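Local coordinates for BugD (Bordetella pertussis Tohama I, PDB 2F5X), which probably serves as the periplasmic solute receptor of a tripartite tricarboxylate transporter, capturing aspartic acid in the cleft of a periplasmic binding protein fold, at residues A[14-20]-A[73-77]; A[140-146]-A[166-171]; A[174-178]-A[189-195]. One frame throughout, in Å; residues are numbered along the deposited sequence.

Contact 1 of 3, residues A[14-20]-A[73-77]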
loop_
_atom_site.group_PDB
_atom_site.type_symbol
_atom_site.label_atom_id
_atom_site.label_comp_id
_atom_site.label_asym_id
_atom_site.label_seq_id
_atom_site.Cartn_x
_atom_site.Cartn_y
_atom_site.Cartn_z
ATOM N N TYR A 14 -8.334 -19.799 21.876
ATOM C CA TYR A 14 -7.941 -19.113 20.605
ATOM C C TYR A 14 -6.418 -18.894 20.496
ATOM O O TYR A 14 -5.796 -18.448 21.457
ATOM C CB TYR A 14 -8.669 -17.762 20.477
ATOM C CG TYR A 14 -8.188 -16.973 19.281
ATOM C CD1 TYR A 14 -8.769 -17.148 18.028
ATOM C CD2 TYR A 14 -7.127 -16.072 19.395
ATOM C CE1 TYR A 14 -8.310 -16.447 16.920
ATOM C CE2 TYR A 14 -6.659 -15.366 18.292
ATOM C CZ TYR A 14 -7.259 -15.556 17.064
ATOM O OH TYR A 14 -6.793 -14.858 15.979
ATOM N N PRO A 15 -5.808 -19.165 19.338
ATOM C CA PRO A 15 -6.451 -19.805 18.184
ATOM C C PRO A 15 -6.309 -21.324 18.223
ATOM O O PRO A 15 -5.256 -21.845 18.614
ATOM C CB PRO A 15 -5.660 -19.238 17.002
ATOM C CG PRO A 15 -4.279 -19.007 17.554
ATOM C CD PRO A 15 -4.410 -18.799 19.047
ATOM N N GLU A 16 -7.358 -22.022 17.813
ATOM C CA GLU A 16 -7.348 -23.483 17.837
ATOM C C GLU A 16 -7.238 -24.078 16.437
ATOM O O GLU A 16 -7.208 -25.302 16.272
ATOM C CB GLU A 16 -8.567 -24.028 18.590
ATOM C CG GLU A 16 -9.919 -23.653 18.003
ATOM C CD GLU A 16 -11.080 -24.101 18.875
ATOM O OE1 GLU A 16 -11.103 -23.762 20.081
ATOM O OE2 GLU A 16 -11.978 -24.796 18.352
ATOM N N ARG A 17 -7.171 -23.195 15.441
ATOM C CA ARG A 17 -6.950 -23.561 14.046
ATOM C C ARG A 17 -6.297 -22.363 13.337
ATOM O O ARG A 17 -6.242 -21.265 13.904
ATOM C CB ARG A 17 -8.268 -23.974 13.365
ATOM C CG ARG A 17 -9.295 -22.863 13.217
ATOM C CD ARG A 17 -10.677 -23.352 12.820
ATOM N NE ARG A 17 -11.586 -22.245 12.515
ATOM C CZ ARG A 17 -12.593 -21.859 13.293
ATOM N NH1 ARG A 17 -12.837 -22.478 14.441
ATOM N NH2 ARG A 17 -13.360 -20.843 12.924
ATOM N N PRO A 18 -5.780 -22.560 12.125
ATOM C CA PRO A 18 -5.121 -21.464 11.400
ATOM C C PRO A 18 -5.978 -20.200 11.243
ATOM O O PRO A 18 -7.207 -20.269 11.135
ATOM C CB PRO A 18 -4.803 -22.091 10.040
ATOM C CG PRO A 18 -4.640 -23.549 10.363
ATOM C CD PRO A 18 -5.732 -23.823 11.359
ATOM N N VAL A 19 -5.298 -19.058 11.260
ATOM C CA VAL A 19 -5.928 -17.745 11.102
ATOM C C VAL A 19 -5.725 -17.281 9.669
ATOM O O VAL A 19 -4.592 -17.265 9.173
ATOM C CB VAL A 19 -5.310 -16.721 12.074
ATOM C CG1 VAL A 19 -5.844 -15.305 11.815
ATOM C CG2 VAL A 19 -5.572 -17.130 13.519
ATOM N N ASN A 20 -6.820 -16.906 9.013
ATOM C CA ASN A 20 -6.748 -16.379 7.646
ATOM C C ASN A 20 -6.490 -14.892 7.652
ATOM O O ASN A 20 -7.222 -14.138 8.305
ATOM C CB ASN A 20 -8.036 -16.666 6.880
ATOM C CG ASN A 20 -8.302 -18.157 6.714
ATOM O OD1 ASN A 20 -9.423 -18.630 6.936
ATOM N ND2 ASN A 20 -7.277 -18.902 6.320
ATOM N N ASP A 73 -14.660 -13.939 14.854
ATOM C CA ASP A 73 -14.122 -14.965 15.744
ATOM C C ASP A 73 -12.600 -14.962 15.866
ATOM O O ASP A 73 -12.038 -15.768 16.619
ATOM C CB ASP A 73 -14.632 -16.357 15.343
ATOM C CG ASP A 73 -14.345 -16.703 13.896
ATOM O OD1 ASP A 73 -13.503 -16.033 13.244
ATOM O OD2 ASP A 73 -14.916 -17.659 13.329
ATOM N N GLY A 74 -11.939 -14.070 15.126
ATOM C CA GLY A 74 -10.487 -13.988 15.136
ATOM C C GLY A 74 -9.803 -14.851 14.086
ATOM O O GLY A 74 -8.574 -14.815 13.950
ATOM N N TYR A 75 -10.586 -15.622 13.339
ATOM C CA TYR A 75 -10.015 -16.487 12.301
ATOM C C TYR A 75 -10.000 -15.844 10.914
ATOM O O TYR A 75 -9.489 -16.424 9.962
ATOM C CB TYR A 75 -10.680 -17.873 12.305
ATOM C CG TYR A 75 -10.443 -18.585 13.620
ATOM C CD1 TYR A 75 -9.195 -19.146 13.918
ATOM C CD2 TYR A 75 -11.444 -18.657 14.582
ATOM C CE1 TYR A 75 -8.963 -19.787 15.139
ATOM C CE2 TYR A 75 -11.225 -19.290 15.803
ATOM C CZ TYR A 75 -9.984 -19.852 16.075
ATOM O OH TYR A 75 -9.772 -20.474 17.283
ATOM N N SER A 76 -10.546 -14.633 10.822
ATOM C CA SER A 76 -10.408 -13.808 9.627
ATOM C C SER A 76 -9.912 -12.432 10.032
ATOM O O SER A 76 -10.586 -11.710 10.773
ATOM C CB SER A 76 -11.736 -13.675 8.884
ATOM O OG SER A 76 -12.241 -14.948 8.531
ATOM N N ILE A 77 -8.727 -12.079 9.553
ATOM C CA ILE A 77 -8.162 -10.760 9.828
ATOM C C ILE A 77 -7.741 -10.088 8.533
ATOM O O ILE A 77 -7.583 -10.753 7.497
ATOM C CB ILE A 77 -6.998 -10.833 10.857
ATOM C CG1 ILE A 77 -5.815 -11.637 10.303
ATOM C CG2 ILE A 77 -7.497 -11.420 12.172
ATOM C CD1 ILE A 77 -4.597 -11.698 11.250
HETATM O O HOH W 1 -14.405 -18.934 10.897
HETATM O O HOH W 2 -15.118 -19.740 15.306
HETATM O O HOH W 3 -11.812 -18.041 8.716
#
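The Tyr75 ring is sandwiched between two side chains of 14-20. On one face lies the Arg17 guanidinium, stacked with its centre 3.9 Å from the ring centroid and the planes 23° apart, a cation-pi pair in which CZ is displaced toward the rim. The other face receives Tyr14, whose CE1 is 3.8 Å above the Tyr75 ring plane; these rings meet obliquely, at 59°, and slide past each other in opposite directions. At the Tyr75 edge and in its plane, Glu16 N gives a straight bond of 2.9 Å to Tyr75 OH. Pro15, after a cis peptide bond, sets its CB over the centre of the Tyr14 ring. This cluster lies just before two neighbouring parallel strands, 19-23 and 76-81, in the lobe of the periplasmic binding protein fold that holds the N-terminus.

Before its strand, 73-77 makes an Asx turn: Asp73 OD1 accepts from Tyr75 N, met from above the carboxylate plane. Asp73 OD2 forms a long salt bridge of 3.6 Å with Arg17 NH2, the carboxylate standing nearly upright against the guanidinium. Two waters bridge the same atoms, each accepting from Arg17 NH2 and donating to Asp73 OD2, which probably helps to hold the guanidinium flat on the ring. With CG anti to the backbone N (chi1 174°), Tyr14 points its hydroxyl at Gly74 O, a bond of 2.7 Å that comes from above the carbonyl plane. Val251, Lys254 and Leu255 of helix 249-263 also touch Tyr14.

Where the strands begin, Val19 CG1 packs on Ile77 CD1. Asn20 N bonds to Tyr75 O at 2.9 Å, and Ile77 N returns the link to Asn20 O at 2.8 Å.

Contact 2 of 3, residues A[140-146]-A[166-171]. With ASP (aspartic acid), chain D.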
loop_
_atom_site.group_PDB
_atom_site.type_symbol
_atom_site.label_atom_id
_atom_site.label_comp_id
_atom_site.label_asym_id
_atom_site.label_seq_id
_atom_site.Cartn_x
_atom_site.Cartn_y
_atom_site.Cartn_z
ATOM N N ILE A 140 0.946 8.062 -23.590
ATOM C CA ILE A 140 1.441 7.454 -22.350
ATOM C C ILE A 140 0.350 6.837 -21.480
ATOM O O ILE A 140 -0.682 7.464 -21.222
ATOM C CB ILE A 140 2.264 8.480 -21.520
ATOM C CG1 ILE A 140 3.480 8.960 -22.334
ATOM C CG2 ILE A 140 2.722 7.852 -20.206
ATOM C CD1 ILE A 140 4.185 10.193 -21.755
ATOM N N SER A 141 0.600 5.616 -21.006
ATOM C CA SER A 141 -0.326 4.938 -20.103
ATOM C C SER A 141 0.239 4.849 -18.691
ATOM O O SER A 141 1.434 4.575 -18.489
ATOM C CB SER A 141 -0.649 3.526 -20.614
ATOM O OG SER A 141 0.535 2.767 -20.776
ATOM N N LEU A 142 -0.641 5.080 -17.723
ATOM C CA LEU A 142 -0.304 4.992 -16.315
ATOM C C LEU A 142 -1.021 3.779 -15.736
ATOM O O LEU A 142 -2.212 3.594 -15.980
ATOM C CB LEU A 142 -0.769 6.267 -15.601
ATOM C CG LEU A 142 -0.672 6.323 -14.074
ATOM C CD1 LEU A 142 0.782 6.439 -13.634
ATOM C CD2 LEU A 142 -1.489 7.500 -13.552
ATOM N N ALA A 143 -0.295 2.954 -14.981
ATOM C CA ALA A 143 -0.889 1.795 -14.322
ATOM C C ALA A 143 -1.168 2.093 -12.856
ATOM O O ALA A 143 -0.388 2.785 -12.207
ATOM C CB ALA A 143 0.055 0.593 -14.429
ATOM N N ASN A 144 -2.280 1.568 -12.339
ATOM C CA ASN A 144 -2.487 1.498 -10.886
ATOM C C ASN A 144 -3.239 0.218 -10.505
ATOM O O ASN A 144 -3.576 -0.595 -11.373
ATOM C CB ASN A 144 -3.175 2.759 -10.330
ATOM C CG ASN A 144 -4.604 2.948 -10.845
ATOM O OD1 ASN A 144 -5.327 1.985 -11.096
ATOM N ND2 ASN A 144 -5.013 4.207 -10.989
ATOM N N ALA A 145 -3.490 0.041 -9.212
ATOM C CA ALA A 145 -4.150 -1.168 -8.726
ATOM C C ALA A 145 -5.619 -0.892 -8.355
ATOM O O ALA A 145 -6.177 -1.519 -7.444
ATOM C CB ALA A 145 -3.359 -1.785 -7.540
ATOM N N GLY A 146 -6.224 0.046 -9.085
ATOM C CA GLY A 146 -7.642 0.385 -8.949
ATOM C C GLY A 146 -7.869 1.573 -8.031
ATOM O O GLY A 146 -7.016 1.879 -7.198
ATOM N N LEU A 166 -4.043 11.274 -18.097
ATOM C CA LEU A 166 -3.456 10.118 -18.788
ATOM C C LEU A 166 -4.403 8.932 -18.833
ATOM O O LEU A 166 -5.123 8.678 -17.871
ATOM C CB LEU A 166 -2.177 9.649 -18.064
ATOM C CG LEU A 166 -1.000 10.627 -17.971
ATOM C CD1 LEU A 166 0.182 9.978 -17.236
ATOM C CD2 LEU A 166 -0.576 11.095 -19.353
ATOM N N LEU A 167 -4.361 8.191 -19.938
ATOM C CA LEU A 167 -4.907 6.833 -19.984
ATOM C C LEU A 167 -4.430 6.095 -18.744
ATOM O O LEU A 167 -3.223 6.039 -18.474
ATOM C CB LEU A 167 -4.402 6.103 -21.230
ATOM C CG LEU A 167 -4.632 4.588 -21.319
ATOM C CD1 LEU A 167 -6.121 4.251 -21.249
ATOM C CD2 LEU A 167 -4.016 4.065 -22.619
ATOM N N THR A 168 -5.375 5.553 -17.978
ATOM C CA THR A 168 -5.050 4.924 -16.704
ATOM C C THR A 168 -5.612 3.521 -16.680
ATOM O O THR A 168 -6.813 3.322 -16.872
ATOM C CB THR A 168 -5.611 5.759 -15.541
ATOM O OG1 THR A 168 -5.027 7.073 -15.576
ATOM C CG2 THR A 168 -5.145 5.176 -14.193
ATOM N N ILE A 169 -4.739 2.547 -16.444
ATOM C CA ILE A 169 -5.128 1.148 -16.519
ATOM C C ILE A 169 -5.099 0.527 -15.125
ATOM O O ILE A 169 -4.029 0.440 -14.513
ATOM C CB ILE A 169 -4.191 0.366 -17.478
ATOM C CG1 ILE A 169 -4.146 1.022 -18.867
ATOM C CG2 ILE A 169 -4.634 -1.101 -17.573
ATOM C CD1 ILE A 169 -2.986 0.552 -19.730
ATOM N N PRO A 170 -6.260 0.117 -14.611
ATOM C CA PRO A 170 -6.334 -0.511 -13.285
ATOM C C PRO A 170 -6.140 -2.039 -13.306
ATOM O O PRO A 170 -6.635 -2.738 -14.215
ATOM C CB PRO A 170 -7.745 -0.144 -12.818
ATOM C CG PRO A 170 -8.561 -0.220 -14.107
ATOM C CD PRO A 170 -7.598 0.256 -15.224
ATOM N N TYR A 171 -5.392 -2.529 -12.317
ATOM C CA TYR A 171 -5.104 -3.952 -12.130
ATOM C C TYR A 171 -5.555 -4.377 -10.732
ATOM O O TYR A 171 -5.841 -3.524 -9.890
ATOM C CB TYR A 171 -3.598 -4.201 -12.259
ATOM C CG TYR A 171 -3.040 -3.945 -13.643
ATOM C CD1 TYR A 171 -2.829 -4.998 -14.526
ATOM C CD2 TYR A 171 -2.707 -2.653 -14.059
ATOM C CE1 TYR A 171 -2.304 -4.775 -15.805
ATOM C CE2 TYR A 171 -2.194 -2.417 -15.334
ATOM C CZ TYR A 171 -1.989 -3.484 -16.199
ATOM O OH TYR A 171 -1.484 -3.262 -17.453
HETATM N N ASP D . -0.463 -2.566 -2.215
HETATM C CA ASP D . -1.122 -3.053 -3.463
HETATM C C ASP D . -0.726 -4.486 -3.787
HETATM O O ASP D . -0.801 -4.914 -4.954
HETATM C CB ASP D . -0.781 -2.145 -4.637
HETATM C CG ASP D . -1.362 -0.763 -4.484
HETATM O OD1 ASP D . -0.963 0.127 -5.271
HETATM O OD2 ASP D . -2.222 -0.485 -3.609
HETATM O OXT ASP D . -0.327 -5.200 -2.867
HETATM O O HOH W 4 -2.633 9.091 -22.038
#
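Tyr171 leans back along the neighbouring strand past Asn144 and Ala143. Its CB is 3.7 Å from Asn144 O. With CG beside the backbone N (chi1 -66°), the ring turns its edge to that oxygen, and CD2 comes within 3.5 Å of Asn144 O, which lies in the ring plane. Further out, Tyr171 CE2 packs on the Ala143 methyl, 3.9 Å from CB. At the tip, OH leaves the pair of segments and is hydrogen-bonded to Asp180 OD2 of helix 174-182. Asn144 O also accepts from Tyr171 N at 2.8 Å, so this carbonyl binds the backbone N-H of Tyr171 and also lies at the edge of its ring.

Strands 141-144 and 167-170 are the two parallel strands of a beta-alpha-beta unit whose crossover is helix 150-162. Leu142 and Asn144 donate their N-H groups to Leu167 O and Ile169 O respectively, and Leu142 O accepts from Ile169 N. Leu142, Asn144, Thr168 and Pro170 put their side chains on the face where helix 150-162 packs, with Val159 touching Leu142. Thr168 runs side by side with Leu142 and crosses Asn144 at about a right angle, its CG2 3.3 Å from Asn144 ND2. Ser141, Ala143, Leu167 and Ile169 occupy the other face, where Ser141 CB rests on Ile169 CD1 at 3.9 Å.

As the first strand ends, Asn144 OD1 closes an Asx turn by accepting from Gly146 N, 2.9 Å away and well above the carbonyl plane of the side chain. The same OD1 brushes the Pro170 ring. Ala145, within this turn, lines the ligand pocket, where its CB lies 3.8 Å from CG of the bound aspartic acid.

Contact 3 of 3, residues A[174-178]-A[189-195]. With ASP (aspartic acid), chain D.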
loop_
_atom_site.group_PDB
_atom_site.type_symbol
_atom_site.label_atom_id
_atom_site.label_comp_id
_atom_site.label_asym_id
_atom_site.label_seq_id
_atom_site.Cartn_x
_atom_site.Cartn_y
_atom_site.Cartn_z
ATOM N N THR A 174 -0.384 -4.384 -7.844
ATOM C CA THR A 174 0.774 -3.985 -8.660
ATOM C C THR A 174 1.693 -5.131 -9.057
ATOM O O THR A 174 2.631 -4.909 -9.816
ATOM C CB THR A 174 1.586 -2.841 -8.032
ATOM O OG1 THR A 174 1.924 -3.191 -6.681
ATOM C CG2 THR A 174 0.724 -1.574 -7.936
ATOM N N ALA A 175 1.432 -6.348 -8.579
ATOM C CA ALA A 175 2.115 -7.504 -9.154
ATOM C C ALA A 175 1.725 -7.710 -10.642
ATOM O O ALA A 175 2.611 -7.718 -11.508
ATOM C CB ALA A 175 1.885 -8.785 -8.311
ATOM N N PRO A 176 0.437 -7.864 -10.970
ATOM C CA PRO A 176 0.043 -7.928 -12.389
ATOM C C PRO A 176 0.398 -6.653 -13.160
ATOM O O PRO A 176 0.760 -6.740 -14.338
ATOM C CB PRO A 176 -1.480 -8.122 -12.349
ATOM C CG PRO A 176 -1.899 -7.842 -10.980
ATOM C CD PRO A 176 -0.716 -8.065 -10.077
ATOM N N ALA A 177 0.307 -5.493 -12.513
ATOM C CA ALA A 177 0.697 -4.247 -13.191
ATOM C C ALA A 177 2.177 -4.281 -13.554
ATOM O O ALA A 177 2.551 -3.935 -14.675
ATOM C CB ALA A 177 0.382 -3.047 -12.336
HETATM N N MSE A 178 3.010 -4.714 -12.605
HETATM C CA MSE A 178 4.452 -4.839 -12.842
HETATM C C MSE A 178 4.764 -5.790 -13.996
HETATM O O MSE A 178 5.663 -5.514 -14.806
HETATM C CB MSE A 178 5.186 -5.302 -11.577
HETATM C CG MSE A 178 6.694 -5.463 -11.769
HETATM SE SE MSE A 178 7.636 -3.791 -12.149
HETATM C CE MSE A 178 7.696 -3.106 -10.276
HETATM N N MSE A 189 4.326 4.017 -13.709
HETATM C CA MSE A 189 3.630 3.605 -12.488
HETATM C C MSE A 189 4.290 4.187 -11.251
HETATM O O MSE A 189 5.501 4.354 -11.213
HETATM C CB MSE A 189 3.669 2.072 -12.384
HETATM C CG MSE A 189 2.975 1.494 -11.176
HETATM SE SE MSE A 189 2.666 -0.410 -11.416
HETATM C CE MSE A 189 4.450 -1.176 -11.134
ATOM N N CYS A 190 3.485 4.476 -10.235
ATOM C CA CYS A 190 4.012 4.718 -8.895
ATOM C C CYS A 190 3.687 3.511 -8.056
ATOM O O CYS A 190 2.533 3.093 -8.004
ATOM C CB CYS A 190 3.351 5.942 -8.273
ATOM S SG CYS A 190 4.123 6.553 -6.745
ATOM N N ASP A 191 4.691 2.942 -7.398
ATOM C CA ASP A 191 4.499 1.656 -6.703
ATOM C C ASP A 191 5.425 1.602 -5.477
ATOM O O ASP A 191 6.389 2.376 -5.379
ATOM C CB ASP A 191 4.723 0.523 -7.720
ATOM C CG ASP A 191 4.431 -0.881 -7.181
ATOM O OD1 ASP A 191 3.747 -1.081 -6.143
ATOM O OD2 ASP A 191 4.841 -1.873 -7.812
ATOM N N GLN A 192 5.104 0.732 -4.527
ATOM C CA GLN A 192 5.836 0.656 -3.258
ATOM C C GLN A 192 7.161 -0.064 -3.406
ATOM O O GLN A 192 7.270 -0.975 -4.227
ATOM C CB GLN A 192 4.990 -0.053 -2.218
ATOM C CG GLN A 192 3.724 0.719 -1.848
ATOM C CD GLN A 192 2.694 -0.209 -1.260
ATOM O OE1 GLN A 192 1.714 -0.571 -1.923
ATOM N NE2 GLN A 192 2.921 -0.624 -0.038
ATOM N N THR A 193 8.157 0.343 -2.611
ATOM C CA THR A 193 9.485 -0.287 -2.655
ATOM C C THR A 193 9.482 -1.783 -2.318
ATOM O O THR A 193 10.382 -2.508 -2.727
ATOM C CB THR A 193 10.505 0.460 -1.761
ATOM O OG1 THR A 193 10.028 0.509 -0.406
ATOM C CG2 THR A 193 10.627 1.924 -2.193
ATOM N N THR A 194 8.471 -2.248 -1.591
ATOM C CA THR A 194 8.330 -3.685 -1.314
ATOM C C THR A 194 7.998 -4.467 -2.583
ATOM O O THR A 194 8.074 -5.705 -2.589
ATOM C CB THR A 194 7.217 -3.923 -0.291
ATOM O OG1 THR A 194 6.126 -3.052 -0.606
ATOM C CG2 THR A 194 7.669 -3.510 1.116
ATOM N N ASN A 195 7.611 -3.755 -3.646
ATOM C CA ASN A 195 7.420 -4.381 -4.958
ATOM C C ASN A 195 8.443 -3.972 -6.024
ATOM O O ASN A 195 8.712 -4.741 -6.969
ATOM C CB ASN A 195 5.994 -4.138 -5.479
ATOM C CG ASN A 195 5.604 -5.103 -6.590
ATOM O OD1 ASN A 195 5.767 -6.322 -6.455
ATOM N ND2 ASN A 195 5.090 -4.564 -7.694
HETATM N N ASP D . -0.463 -2.566 -2.215
HETATM C CA ASP D . -1.122 -3.053 -3.463
HETATM C C ASP D . -0.726 -4.486 -3.787
HETATM O O ASP D . -0.801 -4.914 -4.954
HETATM C CB ASP D . -0.781 -2.145 -4.637
HETATM C CG ASP D . -1.362 -0.763 -4.484
HETATM O OD1 ASP D . -0.963 0.127 -5.271
HETATM O OD2 ASP D . -2.222 -0.485 -3.609
HETATM O OXT ASP D . -0.327 -5.200 -2.867
#
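Helix 174-178 runs across strand 189-192 at 132° between their N-to-C directions, with 10.2 Å separating the two axes, and the chain enters the next helix directly after the strand, Gln192 taking the N-cap position. Thr174, in the first turn of its helix, and Asp191, near the end of the strand, approach from opposite directions. Thr174 OG1 sits between its own N and carbonyl carbon (chi1 52°) and donates to Asp191 OD1 over 2.8 Å. Gln192 N reaches the same OD1 from the opposite face of the carboxylate, also at 2.8 Å. The other oxygen, OD2, uses its syn lone pair for Asn195 ND2, at 2.7 Å in an almost straight bond that lies in the amide plane. To Thr174 O, Asn195 ND2 makes a second bond that is weak; that oxygen mainly serves Met178 N within the helix.

Beside this polar cluster lies an apolar one built on two selenomethionines. Met189 lays its selenium 3.6 Å from Ala177 CB, then bends so that its CE meets Met178 CE, the two side chains crossing at about a right angle. Met178 CE also rests against Asn195 O. On the other side of the strand, Cys190 faces away and joins Cys154 of helix 150-162 by a disulfide.

The ligand lies at the end of this seam: Thr174 N donates to O of the bound aspartic acid at 3.0 Å, and the amino N of the ligand donates to Gln192 OE1. Asp191 thus acts as a second-shell residue, tethering both Thr174 and Gln192. Three donors around a buried carboxylate probably favour its charged form, while the helix start at Thr174 would help to stabilise the alpha-carboxylate of the ligand.

How the contacts relate
Contact 1 is partly exposed and stands far from the other two, its centre about 36 Å from that of contact 2 on the opposite side of the chain's centre; a guanidinium-on-ring stack, tyrosine hydroxyl bonds and a long salt bridge doubled by waters sit beside its strand bonds. Contacts 2 and 3 are buried, their centres about 12 Å apart. Strands 141-144 and 188-192 are neighbours in the sheet, and helix 174-182 follows strand 167-170, so that Tyr171 CD2 of contact 2 lies 3.6 Å from Ala177 CB of contact 3. Contact 2 relies chiefly on parallel-strand backbone bonds, contact 3 on a buried carboxylate network and selenomethionines. Both reach the bound aspartic acid, contact 2 through a methyl and contact 3 through hydrogen bonds.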